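Local coordinates for bacterial transferase hexapeptide (Three repeats) family protein (Acinetobacter baumannii, PDB 4M9C), which probably transfers an acetyl group to an amino-sugar nucleotide during biosynthesis of UDP-N,N'-diacetylbacillosamine, at residues M3-Y8 and E31-I36; P19-Q24 and Q89-Q94; V74-L79 and Y145-P150; V93-T98 and L112-C117; E161-I166 and I183-I188. One frame throughout, in Å; residues are numbered along the deposited sequence.

Overall arrangement
Interactions 1 and 2 lie in and at the edge of the Rossmann-like domain, interactions 4 and 5 are corners of the left-handed beta-helix, and interaction 3 joins the two parts. Interaction 1 is buried, with four backbone hydrogen bonds and apolar packing; interaction 2 covers the same sheet with helix 14-24 and shares Val-93 and Gln-94 with interaction 4. Interactions 4 and 5 both place one chain turn on the next, but 4 lies near subunit boundaries and uses hydroxyls and an amide, whereas 5 is more exposed and relies mainly on backbone bonds. Interaction 3, buried and built on an arginine and a tyrosine, touches both 1 and 5, whose centres are about 30 Å apart.

Interaction 1 (M3-Y8 and E31-I36); sequences MIIGVY and EQFAFI
Ile-4 meets Gln-32 through its backbone, with Ile-4 CA 3.3 Å from Gln-32 O, where strands 3-8 and 33-36, joined through helix 14-24 as a Rossmann-like beta-alpha-beta unit, run side by side in parallel. At Ile-5 both backbone polar groups are used. Its N donates to Gln-32 O over 2.8 Å, and its O accepts from Ala-34 N. The Ile-5 side chain runs alongside that of Phe-33 in the same direction, bringing Ile-5 CD1 to 3.7 Å from Phe-33 CE1 while CB and CG2 lie near CD1 of the ring. Gly-6 has only its backbone to offer here, and Ile-36 CD1 comes to 4.1 Å from Gly-6 CA. Val-7 repeats the pattern of Ile-5: its N binds Ala-34 O, and its O receives Ile-36 N at 2.8 Å, the donor standing 39° out of the carbonyl plane. Val-7 CB and CG1 pack against Phe-35 CD1. The face carrying Ile-5, Val-7, Phe-33 and Phe-35 is covered by helix 14-24, whose Met-18 touches both Val-7 and Phe-35. Tyr-8 belongs to the opposite face, with Ile-36. With Ile-36 CG1 beside its backbone N (chi1 -63°), the CG2 methyl takes the place anti to that N and forms a CH-pi contact: Ile-36 CG2 sits 3.5 Å from the centroid of the Tyr-8 ring and 12° off its normal.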
# COMPACT_ATOMS: atom_id res chain seq x y z
N MET A 3 -21.07 11.82 26.86
CA MET A 3 -20.05 12.09 25.85
C MET A 3 -20.65 12.20 24.45
O MET A 3 -21.46 11.37 24.04
CB MET A 3 -18.95 11.02 25.88
CG MET A 3 -17.96 11.07 24.72
SD MET A 3 -16.83 12.46 24.79
CE MET A 3 -15.59 11.84 25.93
N ILE A 4 -20.27 13.25 23.72
CA ILE A 4 -20.59 13.32 22.30
C ILE A 4 -19.32 13.54 21.49
O ILE A 4 -18.40 14.23 21.93
CB ILE A 4 -21.58 14.43 21.96
CG1 ILE A 4 -21.02 15.78 22.40
CG2 ILE A 4 -22.94 14.15 22.61
CD1 ILE A 4 -21.90 16.94 21.96
N ILE A 5 -19.27 12.94 20.31
CA ILE A 5 -18.10 13.05 19.45
C ILE A 5 -18.48 13.79 18.17
O ILE A 5 -19.46 13.46 17.51
CB ILE A 5 -17.51 11.67 19.11
CG1 ILE A 5 -16.80 11.09 20.35
CG2 ILE A 5 -16.55 11.78 17.94
CD1 ILE A 5 -16.26 9.67 20.18
N GLY A 6 -17.71 14.82 17.84
CA GLY A 6 -17.91 15.49 16.57
C GLY A 6 -16.80 15.18 15.59
O GLY A 6 -15.62 15.07 15.98
N VAL A 7 -17.17 15.01 14.32
CA VAL A 7 -16.19 14.93 13.24
C VAL A 7 -16.25 16.27 12.50
O VAL A 7 -17.26 16.60 11.88
CB VAL A 7 -16.52 13.77 12.26
CG1 VAL A 7 -15.60 13.80 11.04
CG2 VAL A 7 -16.44 12.41 12.98
N TYR A 8 -15.17 17.04 12.58
CA TYR A 8 -15.17 18.39 12.03
C TYR A 8 -14.82 18.34 10.56
O TYR A 8 -13.68 18.04 10.19
CB TYR A 8 -14.20 19.29 12.78
CG TYR A 8 -14.69 20.73 12.94
CD1 TYR A 8 -15.32 21.40 11.89
CD2 TYR A 8 -14.51 21.42 14.14
CE1 TYR A 8 -15.76 22.70 12.04
CE2 TYR A 8 -14.95 22.71 14.30
CZ TYR A 8 -15.57 23.36 13.24
OH TYR A 8 -16.01 24.66 13.42
N GLU A 31 -25.98 7.66 18.11
CA GLU A 31 -26.58 8.93 18.49
C GLU A 31 -25.57 9.86 19.14
O GLU A 31 -25.77 11.07 19.19
CB GLU A 31 -27.79 8.71 19.41
CG GLU A 31 -28.93 7.97 18.73
N GLN A 32 -24.48 9.31 19.65
CA GLN A 32 -23.47 10.15 20.30
C GLN A 32 -22.48 10.81 19.30
O GLN A 32 -21.57 11.55 19.69
CB GLN A 32 -22.73 9.35 21.38
CG GLN A 32 -23.65 8.82 22.49
CD GLN A 32 -22.89 8.00 23.53
OE1 GLN A 32 -22.19 8.55 24.39
NE2 GLN A 32 -23.04 6.67 23.47
N PHE A 33 -22.69 10.58 18.00
CA PHE A 33 -21.79 11.14 16.98
C PHE A 33 -22.46 12.15 16.06
O PHE A 33 -23.62 12.00 15.70
CB PHE A 33 -21.22 10.02 16.11
CG PHE A 33 -20.39 9.02 16.86
CD1 PHE A 33 -19.00 9.06 16.78
CD2 PHE A 33 -20.99 8.03 17.61
CE1 PHE A 33 -18.23 8.13 17.46
CE2 PHE A 33 -20.22 7.09 18.29
CZ PHE A 33 -18.84 7.15 18.22
N ALA A 34 -21.70 13.16 15.63
CA ALA A 34 -22.19 14.10 14.64
C ALA A 34 -21.07 14.65 13.78
O ALA A 34 -19.92 14.77 14.21
CB ALA A 34 -22.94 15.26 15.31
N PHE A 35 -21.42 14.99 12.54
CA PHE A 35 -20.58 15.85 11.72
C PHE A 35 -20.74 17.31 12.17
O PHE A 35 -21.85 17.75 12.46
CB PHE A 35 -20.97 15.72 10.25
CG PHE A 35 -20.64 14.38 9.65
CD1 PHE A 35 -19.33 14.07 9.30
CD2 PHE A 35 -21.64 13.45 9.42
CE1 PHE A 35 -19.03 12.85 8.74
CE2 PHE A 35 -21.34 12.21 8.86
CZ PHE A 35 -20.03 11.92 8.52
N ILE A 36 -19.63 18.04 12.23
CA ILE A 36 -19.66 19.47 12.52
C ILE A 36 -19.35 20.23 11.24
O ILE A 36 -18.25 20.08 10.68
CB ILE A 36 -18.61 19.86 13.57
CG1 ILE A 36 -18.90 19.18 14.91
CG2 ILE A 36 -18.54 21.37 13.73
CD1 ILE A 36 -17.90 19.51 15.99

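Interaction 2 (P19-Q24 and Q89-Q94); sequences PLVRQQ and QHLAVQ
Val-21 presents its CG2 methyl to two side chains of 89-94: Val-21 CG2 lies 4.0 Å from Val-93 CG2 and 4.1 Å from Leu-91 CD1. The valine and the leucine meet at about a right angle, so contact is between single methyls rather than along the chains. The preceding residue on the helix, Leu-20, uses its CB, which is 3.8 Å from Val-93 CG1. Val-93 therefore has one methyl against each of two consecutive helical residues. This packing places helix 14-24 of the Rossmann-like domain on the segment that leaves strand 89-90, an edge strand of the sheet, and enters the left-handed beta-helix. Val-21 and Leu-91 both also touch Ile-5 of strand 3-8, which continues the apolar layer beneath the helix. The polar side of the contact is carried by Gln-24. Its CG stands anti to the backbone N (chi1 -167°) and the chain then bends at chi2, bringing the amide against the backbone at 92-94. Gln-24 OE1 accepts from Gln-94 N at 2.8 Å; the N-H points well at the oxygen (162°), although the donor lies 40° out of the amide's carbonyl plane. A water bridges the same two segments, donating to Leu-20 O over 2.8 Å and to Gln-94 O over 2.6 Å.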
# COMPACT_ATOMS: atom_id res chain seq x y z
N PRO A 19 -16.55 6.59 10.08
CA PRO A 19 -16.56 5.17 10.48
C PRO A 19 -15.28 4.76 11.22
O PRO A 19 -15.32 3.85 12.05
CB PRO A 19 -16.70 4.43 9.14
CG PRO A 19 -16.35 5.44 8.08
CD PRO A 19 -16.74 6.76 8.63
N LEU A 20 -14.17 5.42 10.94
CA LEU A 20 -12.94 5.15 11.68
C LEU A 20 -13.12 5.50 13.15
O LEU A 20 -12.75 4.73 14.03
CB LEU A 20 -11.76 5.94 11.09
CG LEU A 20 -11.40 5.62 9.63
CD1 LEU A 20 -10.23 6.49 9.16
CD2 LEU A 20 -11.07 4.13 9.47
N VAL A 21 -13.68 6.68 13.42
CA VAL A 21 -13.87 7.10 14.80
C VAL A 21 -14.96 6.27 15.49
O VAL A 21 -14.89 6.04 16.70
CB VAL A 21 -14.12 8.63 14.93
CG1 VAL A 21 -15.50 9.01 14.41
CG2 VAL A 21 -13.93 9.06 16.37
N ARG A 22 -15.95 5.80 14.73
CA ARG A 22 -16.94 4.85 15.27
C ARG A 22 -16.24 3.61 15.80
O ARG A 22 -16.53 3.15 16.91
CB ARG A 22 -17.96 4.44 14.21
CG ARG A 22 -18.98 5.52 13.81
CD ARG A 22 -19.90 5.94 14.97
NE ARG A 22 -20.48 4.79 15.68
CZ ARG A 22 -21.56 4.12 15.28
NH1 ARG A 22 -22.19 4.46 14.16
NH2 ARG A 22 -22.00 3.09 16.00
N GLN A 23 -15.32 3.07 14.99
CA GLN A 23 -14.56 1.87 15.35
C GLN A 23 -13.56 2.14 16.47
O GLN A 23 -13.23 1.24 17.24
CB GLN A 23 -13.79 1.32 14.15
CG GLN A 23 -14.62 0.72 13.06
CD GLN A 23 -13.75 0.10 11.98
OE1 GLN A 23 -14.05 0.18 10.78
NE2 GLN A 23 -12.67 -0.53 12.40
N GLN A 24 -13.04 3.37 16.53
CA GLN A 24 -12.12 3.74 17.60
C GLN A 24 -12.83 3.66 18.97
O GLN A 24 -12.22 3.29 19.98
CB GLN A 24 -11.59 5.16 17.38
CG GLN A 24 -10.40 5.53 18.24
CD GLN A 24 -9.11 4.94 17.69
OE1 GLN A 24 -8.93 4.89 16.47
NE2 GLN A 24 -8.23 4.48 18.58
N GLN A 89 -12.14 18.36 23.79
CA GLN A 89 -11.06 17.38 23.83
C GLN A 89 -10.71 16.90 22.42
O GLN A 89 -11.59 16.75 21.57
CB GLN A 89 -11.49 16.21 24.71
CG GLN A 89 -10.59 14.98 24.66
CD GLN A 89 -11.13 13.85 25.54
OE1 GLN A 89 -10.72 12.69 25.42
NE2 GLN A 89 -12.07 14.19 26.43
N HIS A 90 -9.42 16.69 22.16
CA HIS A 90 -8.99 16.23 20.85
C HIS A 90 -8.81 14.72 20.84
O HIS A 90 -8.13 14.17 21.70
CB HIS A 90 -7.65 16.87 20.48
CG HIS A 90 -7.69 18.36 20.45
ND1 HIS A 90 -8.41 19.06 19.50
CD2 HIS A 90 -7.09 19.29 21.23
CE1 HIS A 90 -8.26 20.36 19.71
NE2 HIS A 90 -7.46 20.52 20.75
N LEU A 91 -9.40 14.06 19.86
CA LEU A 91 -9.31 12.61 19.73
C LEU A 91 -8.16 12.19 18.82
O LEU A 91 -7.82 12.89 17.85
CB LEU A 91 -10.61 12.07 19.16
CG LEU A 91 -11.84 12.30 20.02
CD1 LEU A 91 -13.08 11.92 19.25
CD2 LEU A 91 -11.71 11.46 21.29
N ALA A 92 -7.56 11.05 19.14
CA ALA A 92 -6.63 10.40 18.22
C ALA A 92 -7.38 9.24 17.57
O ALA A 92 -8.07 8.48 18.25
CB ALA A 92 -5.39 9.89 18.97
N VAL A 93 -7.24 9.11 16.26
CA VAL A 93 -7.98 8.09 15.53
C VAL A 93 -7.00 7.30 14.67
O VAL A 93 -6.23 7.89 13.91
CB VAL A 93 -9.04 8.75 14.63
CG1 VAL A 93 -9.75 7.73 13.75
CG2 VAL A 93 -10.05 9.49 15.48
N GLN A 94 -7.00 5.98 14.81
CA GLN A 94 -6.22 5.11 13.93
C GLN A 94 -7.18 4.20 13.18
O GLN A 94 -8.39 4.24 13.40
CB GLN A 94 -5.27 4.20 14.71
CG GLN A 94 -4.37 4.88 15.70
CD GLN A 94 -5.03 5.05 17.05
OE1 GLN A 94 -4.97 6.13 17.64
NE2 GLN A 94 -5.65 3.98 17.56
O HOH W 1 -10.69 2.94 13.38

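Interaction 3 (V74-L79 and Y145-P150); sequences VVREKL and YVTFAP
Glu-77 stands with its aliphatic part over one face of the Tyr-145 ring. Glu-77 CB is 3.7 Å from the ring centroid and 10° off the normal, which is the geometry of a CH-pi contact. The two side chains run at about a right angle, so the glutamate chain passes across the ring: Glu-77 CG lies 3.7 Å from Tyr-145 CE2, and the carboxylate stays near that rim of the ring, its plane 35° from the ring's, with OE2 making a weak hydrogen bond to His-163 NE2. Arg-76 meets the ring through its aliphatic CG, 4.0 Å from Tyr-145 CD1, and not through the guanidinium. The arginine chain leaves with CG anti to the backbone N and turns at chi3, which carries its flat end past the tyrosine to Thr-147. There Arg-76 NH1 donates to Thr-147 OG1 at 2.9 Å, with the hydroxyl oxygen only 9° out of the guanidinium plane. The remaining nitrogens are fixed as well: NE binds Phe-127 O and NH2 binds Ile-70 O, so the rotation of this buried group is set on several sides. The contact thereby ties helix 73-85 of the Rossmann-like domain to one face of the left-handed beta-helix. Strand 147-148 lies between strands 129-130 and 165-166 there, and Tyr-145 meets the rings of Phe-127 and His-163 from the adjoining coils, their planes nearly parallel to its own.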
# COMPACT_ATOMS: atom_id res chain seq x y z
N VAL A 74 -4.08 24.78 7.33
CA VAL A 74 -4.29 26.15 7.79
C VAL A 74 -5.64 26.23 8.49
O VAL A 74 -5.76 26.81 9.56
CB VAL A 74 -4.23 27.16 6.62
CG1 VAL A 74 -4.90 28.47 7.00
CG2 VAL A 74 -2.79 27.38 6.19
N VAL A 75 -6.65 25.64 7.87
CA VAL A 75 -7.98 25.59 8.46
C VAL A 75 -7.94 24.77 9.75
O VAL A 75 -8.54 25.14 10.77
CB VAL A 75 -8.99 24.98 7.47
CG1 VAL A 75 -10.31 24.63 8.17
CG2 VAL A 75 -9.22 25.91 6.28
N ARG A 76 -7.21 23.65 9.71
CA ARG A 76 -7.13 22.73 10.84
C ARG A 76 -6.58 23.45 12.07
O ARG A 76 -7.09 23.27 13.17
CB ARG A 76 -6.29 21.48 10.50
CG ARG A 76 -6.19 20.46 11.65
CD ARG A 76 -5.96 19.01 11.14
NE ARG A 76 -4.57 18.72 10.75
CZ ARG A 76 -4.12 18.70 9.50
NH1 ARG A 76 -2.85 18.39 9.25
NH2 ARG A 76 -4.93 18.98 8.50
N GLU A 77 -5.54 24.26 11.89
CA GLU A 77 -4.96 25.01 13.01
C GLU A 77 -5.93 26.04 13.61
O GLU A 77 -5.99 26.20 14.83
CB GLU A 77 -3.67 25.72 12.60
CG GLU A 77 -3.02 26.49 13.76
CD GLU A 77 -1.67 27.08 13.38
OE1 GLU A 77 -0.80 27.21 14.27
OE2 GLU A 77 -1.48 27.41 12.20
N LYS A 78 -6.65 26.75 12.75
CA LYS A 78 -7.63 27.72 13.24
C LYS A 78 -8.74 26.99 14.00
O LYS A 78 -9.19 27.47 15.05
CB LYS A 78 -8.20 28.56 12.09
CG LYS A 78 -7.16 29.39 11.34
CD LYS A 78 -6.29 30.19 12.30
CE LYS A 78 -5.45 31.26 11.59
NZ LYS A 78 -4.25 30.71 10.89
N LEU A 79 -9.15 25.83 13.50
CA LEU A 79 -10.19 25.05 14.17
C LEU A 79 -9.76 24.58 15.55
O LEU A 79 -10.54 24.62 16.50
CB LEU A 79 -10.63 23.86 13.32
CG LEU A 79 -11.40 24.27 12.06
CD1 LEU A 79 -11.81 23.06 11.26
CD2 LEU A 79 -12.61 25.12 12.44
N TYR A 145 0.65 20.18 12.29
CA TYR A 145 -0.27 20.46 11.19
C TYR A 145 0.26 20.02 9.84
O TYR A 145 0.09 20.70 8.83
CB TYR A 145 -0.67 21.95 11.18
CG TYR A 145 -1.32 22.35 12.49
CD1 TYR A 145 -2.63 21.97 12.78
CD2 TYR A 145 -0.62 23.05 13.46
CE1 TYR A 145 -3.23 22.30 13.98
CE2 TYR A 145 -1.21 23.39 14.67
CZ TYR A 145 -2.51 23.01 14.92
OH TYR A 145 -3.12 23.34 16.11
N VAL A 146 0.91 18.86 9.84
CA VAL A 146 1.41 18.26 8.61
C VAL A 146 0.37 17.29 8.06
O VAL A 146 -0.31 16.57 8.82
CB VAL A 146 2.75 17.53 8.87
CG1 VAL A 146 3.16 16.71 7.66
CG2 VAL A 146 3.83 18.55 9.24
N THR A 147 0.25 17.27 6.74
CA THR A 147 -0.74 16.44 6.07
C THR A 147 -0.09 15.57 5.02
O THR A 147 0.61 16.08 4.14
CB THR A 147 -1.81 17.32 5.39
OG1 THR A 147 -2.51 18.06 6.39
CG2 THR A 147 -2.79 16.47 4.62
N PHE A 148 -0.31 14.26 5.12
CA PHE A 148 0.13 13.30 4.10
C PHE A 148 -1.11 12.88 3.35
O PHE A 148 -2.01 12.27 3.94
CB PHE A 148 0.75 12.03 4.74
CG PHE A 148 2.20 12.18 5.14
CD1 PHE A 148 3.00 11.05 5.30
CD2 PHE A 148 2.77 13.42 5.38
CE1 PHE A 148 4.32 11.17 5.68
CE2 PHE A 148 4.09 13.54 5.77
CZ PHE A 148 4.87 12.42 5.92
N ALA A 149 -1.16 13.18 2.06
CA ALA A 149 -2.24 12.72 1.22
C ALA A 149 -2.05 11.22 1.04
O ALA A 149 -1.01 10.69 1.41
CB ALA A 149 -2.19 13.44 -0.13
N PRO A 150 -3.03 10.54 0.44
CA PRO A 150 -2.96 9.09 0.24
C PRO A 150 -1.74 8.66 -0.57
O PRO A 150 -1.43 9.28 -1.59
CB PRO A 150 -4.25 8.76 -0.52
CG PRO A 150 -5.17 9.89 -0.22
CD PRO A 150 -4.31 11.10 -0.02

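Interaction 4 (V93-T98 and L112-C117); sequences VQSTNT and LCPFTC
Val-93 and Leu-112 supply the backbone bond of the contact: Leu-112 N donates to Val-93 O at 2.8 Å, in the carbonyl plane. Side chain to backbone, Asn-97 OD1 accepts from Phe-115 N at 2.7 Å along an almost straight N-H (175°), the donor tilted 30° from the amide's carbonyl plane. The other end of that amide faces the phenylalanine: Asn-97 ND2 stands 3.1 Å above the Phe-115 ring, over its centre, with the amide and ring planes 58° apart. Hydroxyls make a relay. Ser-95 N donates to Thr-98 OG1, which in turn donates to Thr-116 OG1 over 3.0 Å, and Thr-116 OG1 donates to Cys-113 O at 2.6 Å, so the relay crosses from the type I turn 95-98 to the type II turn 113-116. Apolar contact comes from Leu-112, whose CD1 lies 4.1 Å from Thr-98 CG2. These are successive corners of the left-handed beta-helix, leading into the neighbouring parallel strands 99-100 and 117-118. Helix 14-24 reaches this corner through Leu-20 on Ser-95 and Glu-16 on Cys-113, while Phe-115 stacks on Tyr-133 of the next coil and its O is hydrogen-bonded to Tyr-133 OH of the third subunit.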
# COMPACT_ATOMS: atom_id res chain seq x y z
N VAL A 93 -7.24 9.11 16.26
CA VAL A 93 -7.98 8.09 15.53
C VAL A 93 -7.00 7.30 14.67
O VAL A 93 -6.23 7.89 13.91
CB VAL A 93 -9.04 8.75 14.63
CG1 VAL A 93 -9.75 7.73 13.75
CG2 VAL A 93 -10.05 9.49 15.48
N GLN A 94 -7.00 5.98 14.81
CA GLN A 94 -6.22 5.11 13.93
C GLN A 94 -7.18 4.20 13.18
O GLN A 94 -8.39 4.24 13.40
CB GLN A 94 -5.27 4.20 14.71
CG GLN A 94 -4.37 4.88 15.70
CD GLN A 94 -5.03 5.05 17.05
OE1 GLN A 94 -4.97 6.13 17.64
NE2 GLN A 94 -5.65 3.98 17.56
N SER A 95 -6.63 3.37 12.32
CA SER A 95 -7.43 2.36 11.66
C SER A 95 -7.01 1.03 12.24
O SER A 95 -5.90 0.89 12.77
CB SER A 95 -7.16 2.38 10.17
OG SER A 95 -7.42 3.68 9.67
N THR A 96 -7.89 0.04 12.12
CA THR A 96 -7.60 -1.30 12.62
C THR A 96 -6.29 -1.85 12.06
O THR A 96 -5.51 -2.45 12.78
CB THR A 96 -8.74 -2.26 12.29
OG1 THR A 96 -9.95 -1.76 12.87
CG2 THR A 96 -8.46 -3.67 12.86
N ASN A 97 -6.04 -1.64 10.77
CA ASN A 97 -4.85 -2.23 10.18
C ASN A 97 -3.61 -1.34 10.21
O ASN A 97 -2.59 -1.68 9.61
CB ASN A 97 -5.12 -2.73 8.75
CG ASN A 97 -5.35 -1.60 7.76
OD1 ASN A 97 -5.23 -0.42 8.11
ND2 ASN A 97 -5.69 -1.95 6.53
N THR A 98 -3.69 -0.21 10.91
CA THR A 98 -2.53 0.69 11.03
C THR A 98 -1.40 -0.02 11.78
O THR A 98 -1.65 -0.72 12.76
CB THR A 98 -2.88 1.99 11.79
OG1 THR A 98 -3.75 2.80 10.99
CG2 THR A 98 -1.63 2.80 12.13
N LEU A 112 -4.80 8.52 11.58
CA LEU A 112 -4.09 7.56 10.74
C LEU A 112 -5.09 6.67 10.02
O LEU A 112 -5.75 5.84 10.66
CB LEU A 112 -3.11 6.72 11.57
CG LEU A 112 -2.20 7.54 12.49
CD1 LEU A 112 -1.42 6.66 13.50
CD2 LEU A 112 -1.26 8.42 11.70
N CYS A 113 -5.20 6.83 8.71
CA CYS A 113 -6.20 6.12 7.93
C CYS A 113 -5.76 4.68 7.60
O CYS A 113 -4.66 4.27 7.96
CB CYS A 113 -6.53 6.93 6.66
SG CYS A 113 -7.22 8.60 7.06
N PRO A 114 -6.64 3.91 6.93
CA PRO A 114 -6.32 2.52 6.62
C PRO A 114 -5.02 2.32 5.82
O PRO A 114 -4.70 3.12 4.93
CB PRO A 114 -7.53 2.06 5.81
CG PRO A 114 -8.67 2.87 6.41
CD PRO A 114 -8.05 4.23 6.65
N PHE A 115 -4.30 1.27 6.16
CA PHE A 115 -3.04 0.90 5.51
C PHE A 115 -1.91 1.90 5.74
O PHE A 115 -1.00 2.02 4.91
CB PHE A 115 -3.23 0.64 4.00
CG PHE A 115 -4.23 -0.44 3.71
CD1 PHE A 115 -3.88 -1.77 3.87
CD2 PHE A 115 -5.52 -0.12 3.33
CE1 PHE A 115 -4.81 -2.79 3.63
CE2 PHE A 115 -6.44 -1.12 3.08
CZ PHE A 115 -6.09 -2.46 3.23
N THR A 116 -1.96 2.61 6.85
CA THR A 116 -0.85 3.48 7.19
C THR A 116 0.18 2.75 8.04
O THR A 116 -0.13 1.76 8.70
CB THR A 116 -1.29 4.73 7.96
OG1 THR A 116 -2.29 4.37 8.93
CG2 THR A 116 -1.85 5.79 7.00
N CYS A 117 1.40 3.27 8.04
CA CYS A 117 2.50 2.62 8.71
C CYS A 117 3.48 3.65 9.23
O CYS A 117 3.93 4.51 8.48
CB CYS A 117 3.21 1.67 7.75
SG CYS A 117 4.57 0.70 8.51

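Interaction 5 (E161-I166 and I183-I188); sequences EDHAYI and IGKGAI
Torsions near 180° from chi1 (171°) to chi3, followed by a turn at chi4 (51°), lead Lys-185 past Asp-162 and beside His-163. Lys-185 CG lies 3.5 Å from Asp-162 O, and Lys-185 NZ ends 3.8 Å from His-163 CD2. The charges of Asp-162 and Lys-185 do not meet: Asp-162 OD1 is 4.7 Å from Lys-185 NZ, and the other carboxylate oxygen, OD2, binds Asp-144 N. His-163 likewise has its main polar partner outside, through ND1 to Ser-73 OG. Glu-161 CG lies beside its backbone N (chi1 -65°) and the chain runs on extended, which brings OE1 to Lys-185 N for a weak hydrogen bond. The two segments are consecutive corners of the left-handed beta-helix, type II turns 161-164 and 184-187 stacked one on the other, with His-163 and Gly-186 at the positions of positive phi. Backbone bonds set the spacing: Glu-161 N donates to Ile-183 O at 3.0 Å, Gly-186 N to Asp-162 O at 2.8 Å, and Tyr-165 N to Ala-187 O at 3.0 Å, the last where strand 165-166 starts to pair in parallel with strand 188-189. On the apolar side, Ile-183 CG2 touches Ala-164 CB at 3.9 Å and Ile-166 CD1 at 4.1 Å.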
# COMPACT_ATOMS: atom_id res chain seq x y z
N GLU A 161 8.76 19.95 8.23
CA GLU A 161 8.44 21.02 9.18
C GLU A 161 6.96 21.41 9.15
O GLU A 161 6.21 20.93 8.31
CB GLU A 161 9.37 22.22 8.93
CG GLU A 161 10.83 21.87 9.21
CD GLU A 161 11.79 22.95 8.76
OE1 GLU A 161 11.35 23.92 8.13
OE2 GLU A 161 13.01 22.81 9.03
N ASP A 162 6.55 22.26 10.09
CA ASP A 162 5.15 22.66 10.25
C ASP A 162 4.41 22.93 8.94
O ASP A 162 4.97 23.54 8.02
CB ASP A 162 5.03 23.89 11.14
CG ASP A 162 5.44 23.63 12.58
OD1 ASP A 162 5.34 24.56 13.40
OD2 ASP A 162 5.85 22.48 12.90
N HIS A 163 3.16 22.50 8.88
CA HIS A 163 2.24 22.90 7.81
C HIS A 163 2.59 22.42 6.41
O HIS A 163 1.96 22.82 5.44
CB HIS A 163 2.03 24.43 7.83
CG HIS A 163 1.12 24.89 8.92
ND1 HIS A 163 -0.25 24.75 8.85
CD2 HIS A 163 1.38 25.43 10.14
CE1 HIS A 163 -0.80 25.21 9.96
NE2 HIS A 163 0.17 25.64 10.75
N ALA A 164 3.59 21.56 6.28
CA ALA A 164 3.90 20.98 4.98
C ALA A 164 2.77 20.05 4.51
O ALA A 164 2.07 19.45 5.32
CB ALA A 164 5.21 20.25 5.02
N TYR A 165 2.57 19.96 3.20
CA TYR A 165 1.58 19.05 2.61
C TYR A 165 2.31 18.13 1.64
O TYR A 165 2.96 18.60 0.71
CB TYR A 165 0.48 19.83 1.87
CG TYR A 165 -0.51 18.97 1.10
CD1 TYR A 165 -0.27 18.61 -0.22
CD2 TYR A 165 -1.68 18.51 1.70
CE1 TYR A 165 -1.16 17.82 -0.92
CE2 TYR A 165 -2.59 17.72 1.00
CZ TYR A 165 -2.33 17.38 -0.31
OH TYR A 165 -3.21 16.60 -1.02
N ILE A 166 2.24 16.82 1.87
CA ILE A 166 2.84 15.85 0.96
C ILE A 166 1.76 15.24 0.08
O ILE A 166 0.87 14.54 0.57
CB ILE A 166 3.59 14.73 1.72
CG1 ILE A 166 4.47 15.34 2.82
CG2 ILE A 166 4.42 13.90 0.75
CD1 ILE A 166 5.52 16.35 2.29
N ILE A 183 11.89 19.02 4.30
CA ILE A 183 10.74 19.62 3.64
C ILE A 183 10.38 20.86 4.45
O ILE A 183 9.97 20.75 5.60
CB ILE A 183 9.54 18.66 3.63
CG1 ILE A 183 9.90 17.35 2.93
CG2 ILE A 183 8.34 19.31 2.95
CD1 ILE A 183 10.44 17.55 1.52
N GLY A 184 10.55 22.03 3.86
CA GLY A 184 10.40 23.27 4.60
C GLY A 184 9.00 23.62 5.08
O GLY A 184 7.99 23.13 4.55
N LYS A 185 8.93 24.48 6.09
CA LYS A 185 7.66 24.89 6.65
C LYS A 185 6.69 25.37 5.56
O LYS A 185 7.04 26.20 4.72
CB LYS A 185 7.91 25.97 7.71
CG LYS A 185 6.65 26.65 8.23
CD LYS A 185 6.95 27.54 9.43
CE LYS A 185 5.74 28.41 9.78
NZ LYS A 185 4.49 27.60 9.92
N GLY A 186 5.50 24.79 5.54
CA GLY A 186 4.46 25.19 4.61
C GLY A 186 4.71 24.84 3.15
O GLY A 186 3.97 25.29 2.27
N ALA A 187 5.75 24.06 2.88
CA ALA A 187 5.99 23.65 1.51
C ALA A 187 4.84 22.76 1.04
O ALA A 187 4.08 22.21 1.84
CB ALA A 187 7.34 22.92 1.38
N ILE A 188 4.72 22.62 -0.28
CA ILE A 188 3.74 21.76 -0.89
C ILE A 188 4.46 20.81 -1.85
O ILE A 188 5.01 21.25 -2.86
CB ILE A 188 2.73 22.59 -1.70
CG1 ILE A 188 1.93 23.51 -0.77
CG2 ILE A 188 1.82 21.69 -2.51
CD1 ILE A 188 0.97 24.40 -1.52
O HOH W 2 1.73 23.38 2.69